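Local structure of ParA (Salmonella enterica subsp. enterica serovar Newport str. SL317, 3EZF) at residues V113-N118 against I253-H258; V151-P156 against I206-D211. The protein probably binds and hydrolyses ATP to drive plasmid partition and, in its ADP-bound form, regulates transcription. One frame throughout, in Å; residues are numbered along the deposited sequence.

Interaction 1: V113-N118 against I253-H258; sequences VIFVVN and IDTGPH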
ATOM      1  N   VAL A 113      17.053  15.754  -9.471  1.00 43.48           N
ATOM      2  CA  VAL A 113      16.251  14.564  -9.202  1.00 41.34           C
ATOM      3  C   VAL A 113      16.011  14.297  -7.715  1.00 43.78           C
ATOM      4  O   VAL A 113      16.952  14.097  -6.937  1.00 41.17           O
ATOM      5  CB  VAL A 113      16.888  13.327  -9.855  1.00 39.23           C
ATOM      6  CG1 VAL A 113      16.012  12.110  -9.649  1.00 42.81           C
ATOM      7  CG2 VAL A 113      17.068  13.582 -11.312  1.00 42.62           C
ATOM      8  N   ILE A 114      14.731  14.263  -7.343  1.00 42.41           N
ATOM      9  CA  ILE A 114      14.312  14.056  -5.963  1.00 38.26           C
ATOM     10  C   ILE A 114      13.701  12.680  -5.698  1.00 39.16           C
ATOM     11  O   ILE A 114      12.615  12.375  -6.169  1.00 46.51           O
ATOM     12  CB  ILE A 114      13.300  15.137  -5.589  1.00 39.92           C
ATOM     13  CG1 ILE A 114      13.983  16.507  -5.651  1.00 41.33           C
ATOM     14  CG2 ILE A 114      12.714  14.853  -4.228  1.00 37.42           C
ATOM     15  CD1 ILE A 114      13.186  17.569  -6.379  1.00 33.93           C
ATOM     16  N   PHE A 115      14.401  11.853  -4.936  1.00 39.38           N
ATOM     17  CA  PHE A 115      13.905  10.524  -4.618  1.00 40.85           C
ATOM     18  C   PHE A 115      13.008  10.637  -3.400  1.00 43.90           C
ATOM     19  O   PHE A 115      13.500  10.877  -2.299  1.00 47.74           O
ATOM     20  CB  PHE A 115      15.067   9.583  -4.302  1.00 40.58           C
ATOM     21  CG  PHE A 115      14.634   8.184  -4.002  1.00 46.25           C
ATOM     22  CD1 PHE A 115      14.613   7.214  -5.001  1.00 47.95           C
ATOM     23  CD2 PHE A 115      14.174   7.850  -2.733  1.00 47.06           C
ATOM     24  CE1 PHE A 115      14.131   5.929  -4.739  1.00 48.41           C
ATOM     25  CE2 PHE A 115      13.691   6.577  -2.455  1.00 48.33           C
ATOM     26  CZ  PHE A 115      13.668   5.612  -3.459  1.00 49.33           C
ATOM     27  N   VAL A 116      11.699  10.464  -3.585  1.00 47.15           N
ATOM     28  CA  VAL A 116      10.745  10.563  -2.475  1.00 49.08           C
ATOM     29  C   VAL A 116      10.588   9.242  -1.730  1.00 49.58           C
ATOM     30  O   VAL A 116      10.178   8.250  -2.326  1.00 48.13           O
ATOM     31  CB  VAL A 116       9.359  10.997  -2.974  1.00 51.36           C
ATOM     32  CG1 VAL A 116       8.473  11.378  -1.799  1.00 53.00           C
ATOM     33  CG2 VAL A 116       9.500  12.161  -3.923  1.00 52.57           C
ATOM     34  N   VAL A 117      10.908   9.251  -0.432  1.00 53.76           N
ATOM     35  CA  VAL A 117      10.833   8.070   0.435  1.00 56.70           C
ATOM     36  C   VAL A 117       9.430   7.796   0.955  1.00 59.11           C
ATOM     37  O   VAL A 117       9.084   8.193   2.060  1.00 60.75           O
ATOM     38  CB  VAL A 117      11.776   8.222   1.643  1.00 54.93           C
ATOM     39  CG1 VAL A 117      11.555   7.094   2.643  1.00 52.61           C
ATOM     40  CG2 VAL A 117      13.210   8.223   1.165  1.00 55.80           C
ATOM     41  N   ASN A 118       8.630   7.095   0.163  1.00 62.93           N
ATOM     42  CA  ASN A 118       7.271   6.793   0.559  1.00 67.42           C
ATOM     43  C   ASN A 118       7.161   5.387   1.109  1.00 70.73           C
ATOM     44  O   ASN A 118       7.267   4.408   0.362  1.00 67.47           O
ATOM     45  CB  ASN A 118       6.326   6.938  -0.624  1.00 72.25           C
ATOM     46  CG  ASN A 118       4.920   7.288  -0.190  1.00 78.41           C
ATOM     47  OD1 ASN A 118       4.686   8.364   0.376  1.00 73.79           O
ATOM     48  ND2 ASN A 118       3.970   6.375  -0.438  1.00 81.84           N
ATOM     49  N   ILE A 253      10.800  10.963  -7.964  1.00 36.67           N
ATOM     50  CA  ILE A 253      10.725   9.530  -8.172  1.00 35.67           C
ATOM     51  C   ILE A 253       9.964   8.842  -7.052  1.00 41.40           C
ATOM     52  O   ILE A 253      10.295   9.005  -5.874  1.00 41.75           O
ATOM     53  CB  ILE A 253      12.117   8.935  -8.292  1.00 32.00           C
ATOM     54  CG1 ILE A 253      12.755   9.466  -9.567  1.00 32.85           C
ATOM     55  CG2 ILE A 253      12.048   7.409  -8.356  1.00 29.04           C
ATOM     56  CD1 ILE A 253      14.217   9.251  -9.637  1.00 32.21           C
ATOM     57  N   ASP A 254       8.954   8.061  -7.448  1.00 46.12           N
ATOM     58  CA  ASP A 254       8.066   7.319  -6.548  1.00 47.27           C
ATOM     59  C   ASP A 254       8.226   5.804  -6.603  1.00 48.64           C
ATOM     60  O   ASP A 254       8.118   5.223  -7.680  1.00 47.37           O
ATOM     61  CB  ASP A 254       6.623   7.639  -6.913  1.00 50.38           C
ATOM     62  CG  ASP A 254       5.941   8.475  -5.888  1.00 53.58           C
ATOM     63  OD1 ASP A 254       6.618   9.283  -5.222  1.00 60.36           O
ATOM     64  OD2 ASP A 254       4.718   8.334  -5.759  1.00 53.31           O
ATOM     65  N   THR A 255       8.458   5.170  -5.448  1.00 53.41           N
ATOM     66  CA  THR A 255       8.584   3.707  -5.382  1.00 55.39           C
ATOM     67  C   THR A 255       8.153   3.135  -4.048  1.00 55.22           C
ATOM     68  O   THR A 255       8.271   3.804  -3.024  1.00 57.92           O
ATOM     69  CB  THR A 255      10.008   3.211  -5.566  1.00 53.02           C
ATOM     70  OG1 THR A 255      10.668   3.977  -6.573  1.00 53.60           O
ATOM     71  CG2 THR A 255       9.974   1.744  -5.985  1.00 57.55           C
ATOM     72  N   GLY A 256       7.671   1.893  -4.072  1.00 56.02           N
ATOM     73  CA  GLY A 256       7.272   1.222  -2.849  1.00 58.59           C
ATOM     74  C   GLY A 256       8.540   0.799  -2.122  1.00 63.10           C
ATOM     75  O   GLY A 256       9.637   1.081  -2.609  1.00 62.39           O
ATOM     76  N   PRO A 257       8.440   0.120  -0.967  1.00 65.58           N
ATOM     77  CA  PRO A 257       9.599  -0.332  -0.179  1.00 70.19           C
ATOM     78  C   PRO A 257      10.363  -1.514  -0.787  1.00 74.73           C
ATOM     79  O   PRO A 257      11.239  -1.349  -1.637  1.00 70.89           O
ATOM     80  CB  PRO A 257       8.976  -0.715   1.162  1.00 69.69           C
ATOM     81  CG  PRO A 257       7.665   0.032   1.186  1.00 70.23           C
ATOM     82  CD  PRO A 257       7.192  -0.092  -0.220  1.00 68.22           C
ATOM     83  N   HIS A 258      10.033  -2.702  -0.290  1.00 78.39           N
ATOM     84  CA  HIS A 258      10.608  -3.973  -0.720  1.00 83.50           C
ATOM     85  C   HIS A 258      11.300  -3.939  -2.079  1.00 84.05           C
ATOM     86  O   HIS A 258      12.441  -4.395  -2.210  1.00 86.34           O
ATOM     87  CB  HIS A 258       9.494  -5.005  -0.740  1.00 88.93           C
ATOM     88  CG  HIS A 258       8.134  -4.387  -0.788  1.00 95.39           C
ATOM     89  ND1 HIS A 258       7.580  -3.721   0.289  1.00 95.86           N
ATOM     90  CD2 HIS A 258       7.244  -4.267  -1.800  1.00 98.51           C
ATOM     91  CE1 HIS A 258       6.415  -3.219  -0.059  1.00 96.81           C
ATOM     92  NE2 HIS A 258       6.182  -3.534  -1.323  1.00101.27           N
TER
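The ring of F115 is met from the 253-258 side by two groups that both approach it obliquely: I253 CG2, 4.2 Å from F115 CD1, and T255 OG1, 4.4 Å from F115 CE1. L263 and L267 of helix 261-267 and L273 pack around the same ring. I253 divides its two branches between neighbours. CG2 lies anti to the backbone N and goes to F115, whereas CG1 stands beside that N (chi1 -66°) and carries CD1 to V113 CG1, crossing that valine aslant; L236 and I241 of helix 235-241 also pack against I253. The backbones pair in parallel, and I253 uses both its polar backbone atoms: its N donates to I114 O (2.9 Å) and its O accepts from V116 N (3.1 Å). These are two central strands of the P-loop NTPase sheet, 112-116 leading toward the glycine-rich phosphate-binding loop and 250-254 carrying D254, at the position expected for the Walker B aspartate. D254 lies on the other face of the sheet, with OD1 3.9 Å from V116 CB. Its carboxylate is held by T129 OG1 on OD1 and S160 OG on OD2. Farther along 113-118, V117 centres an inverse gamma turn, closed by a weak bond from N118 N to V116 O. In 253-258, P257 packs on I210 of the second subunit, and the poorly ordered H258 ring meets its counterpart there.

Interaction 2: V151-P156 against I206-D211; sequences VIDLDP and IPASID
I206 O accepts from D153 N at 2.9 Å, with an N-H...O angle of 160°, and I206 N donates to V151 O over 3.2 Å in the same parallel pairing. I152 and I206 send their side chains side by side to one face, I152 CG1 meeting I206 CD1 at 3.7 Å, with A177 of helix 177-182 packed on both. D153 points its CB toward 206-211, and with CG anti to the backbone N (chi1 -167°) it lays its carboxylate over the methyl of A208. Its OD2 bonds to T161 OG1, a hydroxyl also bonded to A208 N, so T161 bridges the two segments. D153 OD1 is met from above the carboxylate plane by D155 N at 3.2 Å, forming an Asx turn. Farther on, I210 CA approaches P156 O at 3.4 Å in a CA-H...O contact. S209 OG caps the coming helix by accepting from D211 N (2.9 Å), and D211 forms a salt bridge with R293 of the second subunit. The run from D153 through P156 to Q157, an Asp-x-Asp-Pro-Gln sequence on a core strand and the loop after it, is consistent with the Walker A' motif of ParA/MinD-type ATPases.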
ATOM      1  N   VAL A 151       7.026  13.747 -12.602  1.00 39.12           N
ATOM      2  CA  VAL A 151       6.847  12.751 -11.558  1.00 40.25           C
ATOM      3  C   VAL A 151       6.872  11.360 -12.142  1.00 37.56           C
ATOM      4  O   VAL A 151       5.852  10.852 -12.584  1.00 45.34           O
ATOM      5  CB  VAL A 151       5.509  12.925 -10.800  1.00 41.68           C
ATOM      6  CG1 VAL A 151       5.366  11.811  -9.767  1.00 37.21           C
ATOM      7  CG2 VAL A 151       5.456  14.278 -10.099  1.00 37.96           C
ATOM      8  N   ILE A 152       8.043  10.746 -12.149  1.00 35.68           N
ATOM      9  CA  ILE A 152       8.202   9.397 -12.670  1.00 34.02           C
ATOM     10  C   ILE A 152       7.731   8.399 -11.622  1.00 29.25           C
ATOM     11  O   ILE A 152       8.334   8.253 -10.564  1.00 29.11           O
ATOM     12  CB  ILE A 152       9.680   9.105 -13.020  1.00 31.49           C
ATOM     13  CG1 ILE A 152      10.103   9.951 -14.223  1.00 25.27           C
ATOM     14  CG2 ILE A 152       9.865   7.616 -13.275  1.00 24.76           C
ATOM     15  CD1 ILE A 152      11.571  10.284 -14.263  1.00 27.46           C
ATOM     16  N   ASP A 153       6.651   7.707 -11.943  1.00 32.93           N
ATOM     17  CA  ASP A 153       6.041   6.720 -11.055  1.00 41.14           C
ATOM     18  C   ASP A 153       6.656   5.337 -11.238  1.00 43.72           C
ATOM     19  O   ASP A 153       6.410   4.678 -12.252  1.00 45.44           O
ATOM     20  CB  ASP A 153       4.542   6.645 -11.345  1.00 40.06           C
ATOM     21  CG  ASP A 153       3.774   5.886 -10.294  1.00 42.60           C
ATOM     22  OD1 ASP A 153       4.368   5.506  -9.262  1.00 41.95           O
ATOM     23  OD2 ASP A 153       2.558   5.684 -10.507  1.00 45.91           O
ATOM     24  N   LEU A 154       7.461   4.906 -10.267  1.00 42.54           N
ATOM     25  CA  LEU A 154       8.098   3.594 -10.322  1.00 43.33           C
ATOM     26  C   LEU A 154       7.507   2.689  -9.230  1.00 47.06           C
ATOM     27  O   LEU A 154       8.063   1.639  -8.883  1.00 44.85           O
ATOM     28  CB  LEU A 154       9.608   3.725 -10.123  1.00 41.77           C
ATOM     29  CG  LEU A 154      10.512   3.466 -11.325  1.00 39.42           C
ATOM     30  CD1 LEU A 154      10.019   2.257 -12.079  1.00 37.27           C
ATOM     31  CD2 LEU A 154      10.479   4.659 -12.238  1.00 51.25           C
ATOM     32  N   ASP A 155       6.386   3.133  -8.671  1.00 52.72           N
ATOM     33  CA  ASP A 155       5.682   2.379  -7.646  1.00 54.76           C
ATOM     34  C   ASP A 155       4.726   1.421  -8.342  1.00 58.28           C
ATOM     35  O   ASP A 155       3.892   1.837  -9.153  1.00 53.43           O
ATOM     36  CB  ASP A 155       4.893   3.322  -6.753  1.00 55.18           C
ATOM     37  CG  ASP A 155       4.051   2.594  -5.743  1.00 57.91           C
ATOM     38  OD1 ASP A 155       3.344   3.272  -4.953  1.00 61.81           O
ATOM     39  OD2 ASP A 155       4.091   1.345  -5.740  1.00 57.50           O
ATOM     40  N   PRO A 156       4.845   0.117  -8.046  1.00 64.73           N
ATOM     41  CA  PRO A 156       3.964  -0.884  -8.669  1.00 66.77           C
ATOM     42  C   PRO A 156       2.465  -0.561  -8.518  1.00 70.59           C
ATOM     43  O   PRO A 156       1.685  -0.751  -9.455  1.00 68.10           O
ATOM     44  CB  PRO A 156       4.356  -2.176  -7.959  1.00 67.45           C
ATOM     45  CG  PRO A 156       5.845  -1.951  -7.667  1.00 69.58           C
ATOM     46  CD  PRO A 156       5.865  -0.520  -7.186  1.00 65.71           C
ATOM     47  N   ILE A 206       5.049  10.203 -15.572  1.00 40.67           N
ATOM     48  CA  ILE A 206       5.344   8.982 -16.333  1.00 42.80           C
ATOM     49  C   ILE A 206       4.671   7.916 -15.489  1.00 44.99           C
ATOM     50  O   ILE A 206       5.165   7.559 -14.425  1.00 48.08           O
ATOM     51  CB  ILE A 206       6.844   8.642 -16.425  1.00 40.11           C
ATOM     52  CG1 ILE A 206       7.541   9.542 -17.446  1.00 43.22           C
ATOM     53  CG2 ILE A 206       7.013   7.213 -16.886  1.00 37.40           C
ATOM     54  CD1 ILE A 206       9.016   9.166 -17.705  1.00 38.96           C
ATOM     55  N   PRO A 207       3.534   7.386 -15.962  1.00 46.07           N
ATOM     56  CA  PRO A 207       2.731   6.362 -15.284  1.00 44.92           C
ATOM     57  C   PRO A 207       3.382   5.022 -14.906  1.00 43.27           C
ATOM     58  O   PRO A 207       4.439   4.640 -15.424  1.00 37.40           O
ATOM     59  CB  PRO A 207       1.533   6.200 -16.230  1.00 45.29           C
ATOM     60  CG  PRO A 207       2.158   6.422 -17.593  1.00 43.41           C
ATOM     61  CD  PRO A 207       3.046   7.619 -17.338  1.00 45.80           C
ATOM     62  N   ALA A 208       2.719   4.335 -13.978  1.00 41.82           N
ATOM     63  CA  ALA A 208       3.136   3.030 -13.484  1.00 46.47           C
ATOM     64  C   ALA A 208       1.981   2.043 -13.708  1.00 50.19           C
ATOM     65  O   ALA A 208       0.888   2.430 -14.136  1.00 48.70           O
ATOM     66  CB  ALA A 208       3.472   3.110 -11.992  1.00 42.23           C
ATOM     67  N   SER A 209       2.224   0.772 -13.413  1.00 52.71           N
ATOM     68  CA  SER A 209       1.202  -0.248 -13.574  1.00 52.51           C
ATOM     69  C   SER A 209       1.365  -1.317 -12.518  1.00 54.17           C
ATOM     70  O   SER A 209       2.383  -1.367 -11.830  1.00 59.56           O
ATOM     71  CB  SER A 209       1.307  -0.897 -14.943  1.00 54.95           C
ATOM     72  OG  SER A 209       0.420  -1.997 -15.021  1.00 61.97           O
ATOM     73  N   ILE A 210       0.359  -2.175 -12.385  1.00 52.39           N
ATOM     74  CA  ILE A 210       0.438  -3.259 -11.416  1.00 52.03           C
ATOM     75  C   ILE A 210       1.278  -4.343 -12.080  1.00 50.10           C
ATOM     76  O   ILE A 210       1.728  -5.293 -11.430  1.00 47.70           O
ATOM     77  CB  ILE A 210      -0.960  -3.824 -11.057  1.00 48.39           C
ATOM     78  CG1 ILE A 210      -0.827  -4.959 -10.040  1.00 47.75           C
ATOM     79  CG2 ILE A 210      -1.649  -4.331 -12.305  1.00 51.01           C
ATOM     80  CD1 ILE A 210      -0.194  -4.525  -8.722  1.00 52.13           C
ATOM     81  N   ASP A 211       1.478  -4.184 -13.387  1.00 48.64           N
ATOM     82  CA  ASP A 211       2.272  -5.124 -14.162  1.00 52.72           C
ATOM     83  C   ASP A 211       3.759  -4.998 -13.821  1.00 57.27           C
ATOM     84  O   ASP A 211       4.483  -6.012 -13.718  1.00 51.48           O
ATOM     85  CB  ASP A 211       2.101  -4.872 -15.657  1.00 55.38           C
ATOM     86  CG  ASP A 211       1.162  -5.855 -16.302  1.00 62.83           C
ATOM     87  OD1 ASP A 211       1.063  -6.990 -15.782  1.00 62.99           O
ATOM     88  OD2 ASP A 211       0.536  -5.499 -17.330  1.00 64.13           O
TER

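Both contacts are buried and belong to one parallel sheet, in the order 203-206, 149-153, 250-254, 112-116. Interaction 1 joins two inner strands, while interaction 2 joins strand 203-206, at one edge of the sheet within this chain, to its neighbour. The middle pair ties them: D254 N and O probably bond to I152 O and L154 N, and T255 CG2 packs on L154 O. Their chemistry differs. Interaction 1 relies on the F115 ring and branched aliphatics facing helices 261-267 and 235-241, with one aspartate on the opposite face; interaction 2 has a single isoleucine pair and then a carboxylate-rich loop turned by side-chain bonds. Both run on into loops that touch the second subunit.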